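Local coordinates for porin (Acinetobacter baumannii AB307-0294, PDB 5DL7), which forms a monomeric beta-barrel in the outer membrane that probably serves as a porin channel for the uptake of small molecules, perhaps vanillate among them, at residues F363-Y374 with M386-M397. Sequence-based numbering, arbitrary orientation.
Sequences FKEDSLEFDLGY and MRARFSHYRNDM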
# COMPACT_ATOMS: atom_id res chain seq x y z
N PHE A 363 3.05 4.76 24.91
CA PHE A 363 4.19 4.80 24.05
C PHE A 363 4.02 5.93 22.96
O PHE A 363 2.98 6.55 22.82
CB PHE A 363 4.45 3.40 23.43
CG PHE A 363 4.65 2.32 24.45
CD1 PHE A 363 5.89 2.20 25.02
CD2 PHE A 363 3.56 1.66 25.03
CE1 PHE A 363 6.24 1.31 26.01
CE2 PHE A 363 3.86 0.69 26.03
CZ PHE A 363 5.14 0.57 26.50
N LYS A 364 5.16 6.13 22.28
CA LYS A 364 5.25 7.20 21.30
C LYS A 364 6.17 6.78 20.19
O LYS A 364 7.11 5.92 20.34
CB LYS A 364 5.58 8.59 21.97
CG LYS A 364 6.89 8.64 22.59
CD LYS A 364 7.03 9.90 23.44
CE LYS A 364 8.44 9.72 24.04
NZ LYS A 364 8.77 10.83 24.86
N GLU A 365 5.99 7.41 19.01
CA GLU A 365 6.88 7.15 17.83
C GLU A 365 6.92 8.35 16.92
O GLU A 365 5.95 9.14 16.93
CB GLU A 365 6.46 5.88 17.05
CG GLU A 365 5.06 6.05 16.51
CD GLU A 365 4.48 4.77 15.86
OE1 GLU A 365 5.26 3.96 15.34
OE2 GLU A 365 3.21 4.67 15.59
N ASP A 366 7.97 8.50 16.17
CA ASP A 366 8.04 9.62 15.20
C ASP A 366 8.88 9.25 14.01
O ASP A 366 9.75 8.37 14.08
CB ASP A 366 8.33 10.96 15.80
CG ASP A 366 9.77 11.20 16.26
OD1 ASP A 366 10.59 10.27 16.31
OD2 ASP A 366 10.11 12.40 16.60
N SER A 367 8.59 9.91 12.91
CA SER A 367 9.34 9.71 11.64
C SER A 367 9.58 11.03 10.95
O SER A 367 8.61 11.79 10.76
CB SER A 367 8.43 8.93 10.67
OG SER A 367 8.18 7.59 11.02
N LEU A 368 10.79 11.19 10.51
CA LEU A 368 11.17 12.28 9.55
C LEU A 368 11.55 11.59 8.25
O LEU A 368 12.48 10.82 8.25
CB LEU A 368 12.29 13.21 10.06
CG LEU A 368 12.71 14.35 9.09
CD1 LEU A 368 11.44 15.29 8.85
CD2 LEU A 368 13.84 15.04 9.79
N GLU A 369 10.85 11.91 7.18
CA GLU A 369 11.12 11.34 5.88
C GLU A 369 11.43 12.36 4.79
O GLU A 369 10.98 13.47 4.79
CB GLU A 369 9.97 10.57 5.28
CG GLU A 369 9.48 9.47 6.27
CD GLU A 369 8.45 8.52 5.60
OE1 GLU A 369 7.99 8.71 4.46
OE2 GLU A 369 8.08 7.54 6.36
N PHE A 370 12.24 11.89 3.86
CA PHE A 370 12.64 12.57 2.60
C PHE A 370 12.44 11.67 1.41
O PHE A 370 12.70 10.51 1.52
CB PHE A 370 14.10 13.00 2.60
CG PHE A 370 14.39 13.94 3.66
CD1 PHE A 370 14.13 15.30 3.43
CD2 PHE A 370 14.83 13.54 4.93
CE1 PHE A 370 14.35 16.31 4.40
CE2 PHE A 370 15.09 14.54 5.93
CZ PHE A 370 14.79 15.91 5.66
N ASP A 371 11.89 12.23 0.29
CA ASP A 371 11.53 11.47 -0.90
C ASP A 371 11.91 12.35 -2.08
O ASP A 371 11.33 13.37 -2.22
CB ASP A 371 10.05 11.18 -0.82
CG ASP A 371 9.49 10.34 -1.93
OD1 ASP A 371 10.15 9.93 -2.88
OD2 ASP A 371 8.30 9.85 -1.77
N LEU A 372 12.83 11.91 -2.86
CA LEU A 372 13.26 12.54 -4.13
C LEU A 372 13.11 11.60 -5.26
O LEU A 372 13.64 10.51 -5.19
CB LEU A 372 14.68 12.99 -4.03
CG LEU A 372 15.12 13.99 -5.11
CD1 LEU A 372 14.37 15.27 -5.09
CD2 LEU A 372 16.60 14.16 -4.95
N GLY A 373 12.26 11.95 -6.26
CA GLY A 373 11.98 11.06 -7.42
C GLY A 373 12.16 11.82 -8.71
O GLY A 373 11.89 13.08 -8.76
N TYR A 374 12.73 11.17 -9.74
CA TYR A 374 12.92 11.74 -11.01
C TYR A 374 12.51 10.78 -12.10
O TYR A 374 12.97 9.61 -12.08
CB TYR A 374 14.38 12.11 -11.27
CG TYR A 374 14.65 12.74 -12.59
CD1 TYR A 374 14.03 13.94 -12.98
CD2 TYR A 374 15.52 12.16 -13.48
CE1 TYR A 374 14.21 14.47 -14.22
CE2 TYR A 374 15.68 12.75 -14.74
CZ TYR A 374 15.02 13.90 -15.03
OH TYR A 374 15.31 14.39 -16.27
N MET A 386 13.70 7.14 -11.17
CA MET A 386 14.56 6.76 -10.07
C MET A 386 14.03 7.47 -8.78
O MET A 386 13.43 8.52 -8.91
CB MET A 386 15.94 7.10 -10.46
CG MET A 386 16.38 8.45 -10.71
SD MET A 386 17.74 8.35 -12.06
CE MET A 386 16.88 8.34 -13.60
N ARG A 387 14.18 6.85 -7.67
CA ARG A 387 13.68 7.41 -6.45
C ARG A 387 14.57 7.05 -5.34
O ARG A 387 15.10 5.90 -5.29
CB ARG A 387 12.25 6.95 -6.27
CG ARG A 387 11.48 7.58 -5.20
CD ARG A 387 10.12 6.89 -5.12
NE ARG A 387 9.25 7.57 -4.20
CZ ARG A 387 7.99 7.11 -3.95
NH1 ARG A 387 7.60 5.90 -4.46
NH2 ARG A 387 7.21 7.75 -3.10
N ALA A 388 14.66 7.98 -4.40
CA ALA A 388 15.35 7.72 -3.15
C ALA A 388 14.53 8.24 -1.96
O ALA A 388 14.02 9.37 -2.01
CB ALA A 388 16.71 8.40 -3.14
N ARG A 389 14.30 7.35 -1.03
CA ARG A 389 13.52 7.60 0.15
C ARG A 389 14.36 7.27 1.36
O ARG A 389 15.01 6.22 1.46
CB ARG A 389 12.26 6.80 0.15
CG ARG A 389 11.16 7.36 -0.77
CD ARG A 389 9.94 6.39 -0.86
NE ARG A 389 10.33 5.23 -1.61
CZ ARG A 389 9.56 4.13 -1.72
NH1 ARG A 389 8.35 4.14 -1.09
NH2 ARG A 389 9.91 3.09 -2.49
N PHE A 390 14.22 8.15 2.36
CA PHE A 390 14.91 8.00 3.67
C PHE A 390 13.94 8.30 4.82
O PHE A 390 13.23 9.29 4.78
CB PHE A 390 16.05 8.96 3.76
CG PHE A 390 17.02 8.89 2.68
CD1 PHE A 390 18.13 7.93 2.77
CD2 PHE A 390 16.92 9.73 1.53
CE1 PHE A 390 19.01 7.87 1.59
CE2 PHE A 390 17.84 9.65 0.43
CZ PHE A 390 18.88 8.74 0.52
N SER A 391 13.98 7.50 5.86
CA SER A 391 13.14 7.66 7.02
C SER A 391 14.09 7.56 8.27
O SER A 391 14.75 6.57 8.43
CB SER A 391 12.11 6.64 7.07
OG SER A 391 11.52 6.46 8.36
N HIS A 392 14.02 8.54 9.14
CA HIS A 392 14.62 8.41 10.46
C HIS A 392 13.38 8.21 11.38
O HIS A 392 12.61 9.15 11.63
CB HIS A 392 15.33 9.76 10.88
CG HIS A 392 15.83 9.78 12.35
ND1 HIS A 392 16.45 8.72 12.95
CD2 HIS A 392 15.69 10.72 13.36
CE1 HIS A 392 16.78 9.02 14.22
NE2 HIS A 392 16.28 10.21 14.49
N TYR A 393 13.34 7.04 11.95
CA TYR A 393 12.22 6.57 12.75
C TYR A 393 12.66 6.22 14.15
O TYR A 393 13.67 5.50 14.38
CB TYR A 393 11.58 5.33 12.05
CG TYR A 393 10.49 4.72 12.90
CD1 TYR A 393 9.27 5.32 13.09
CD2 TYR A 393 10.76 3.47 13.51
CE1 TYR A 393 8.31 4.72 13.93
CE2 TYR A 393 9.81 2.90 14.37
CZ TYR A 393 8.59 3.50 14.51
OH TYR A 393 7.61 2.93 15.42
N ARG A 394 11.91 6.73 15.15
CA ARG A 394 12.22 6.35 16.53
C ARG A 394 10.93 5.92 17.23
O ARG A 394 9.81 6.50 16.98
CB ARG A 394 12.70 7.54 17.25
CG ARG A 394 13.89 8.31 16.68
CD ARG A 394 14.21 9.56 17.57
NE ARG A 394 13.11 10.58 17.59
CZ ARG A 394 13.09 11.55 18.46
NH1 ARG A 394 12.13 12.40 18.55
NH2 ARG A 394 14.16 11.66 19.32
N ASN A 395 11.10 5.00 18.17
CA ASN A 395 9.99 4.77 19.10
C ASN A 395 10.53 4.37 20.45
O ASN A 395 11.77 4.11 20.55
CB ASN A 395 8.94 3.73 18.57
CG ASN A 395 9.41 2.31 18.57
OD1 ASN A 395 10.13 1.85 19.50
ND2 ASN A 395 9.06 1.58 17.54
N ASP A 396 9.69 4.35 21.49
CA ASP A 396 10.12 3.93 22.80
C ASP A 396 9.39 2.59 23.16
O ASP A 396 9.20 2.25 24.34
CB ASP A 396 9.89 5.02 23.84
CG ASP A 396 8.41 5.36 24.11
OD1 ASP A 396 7.52 4.86 23.34
OD2 ASP A 396 8.12 6.20 25.00
N MET A 397 9.01 1.85 22.18
CA MET A 397 8.25 0.60 22.36
C MET A 397 9.18 -0.53 22.76
O MET A 397 10.38 -0.52 22.44
CB MET A 397 7.44 0.20 21.07
CG MET A 397 6.44 1.21 20.79
SD MET A 397 5.40 0.51 19.33
CE MET A 397 5.16 1.96 18.47
O HOH W 1 12.35 10.19 14.16
O HOH W 2 8.73 6.40 8.68
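Two arginine–aspartate pairs bridge antiparallel strands 363-374 and 386-395 from opposite faces of the barrel wall: Arg387 with Asp371 on the polar face, Arg394 with Asp366 on the face that also carries Leu368, Phe370 and Phe390. Both grips are side-on. Arg387 sends NE straight to Asp371 OD1 (2.8 Å) and NH2 to OD2 (2.7 Å), each on a syn lone pair, the two flat groups nearly coplanar. Its extended chain brings it diagonally across to Asp371, while Arg389 CD lies over one face of the Arg387 guanidinium, toward its rim. Arg394 instead bends at chi3 (-64°), placing NE 2.8 Å from Asp366 OD1 and NH1 on OD2, which also bonds Tyr347.

Farther along the polar face, the Tyr393 hydroxyl is held by two bonds, donating to the anti lone pair of Glu365 OE1 (2.6 Å) and accepting from Asn395 ND2. A water joins Ser367 OG, Glu369 OE2 and Ser391 OG; Tyr312 and Ser309 also bond the two serines, and Arg346 salt-bridges Glu369 OE1. Asp396 OD1 takes the Lys364 N-H (2.9 Å).

This hairpin is part of the OprD-family barrel wall, flanked by strand 341-353 beside 363-374 and strand 406-418 beside 386-395.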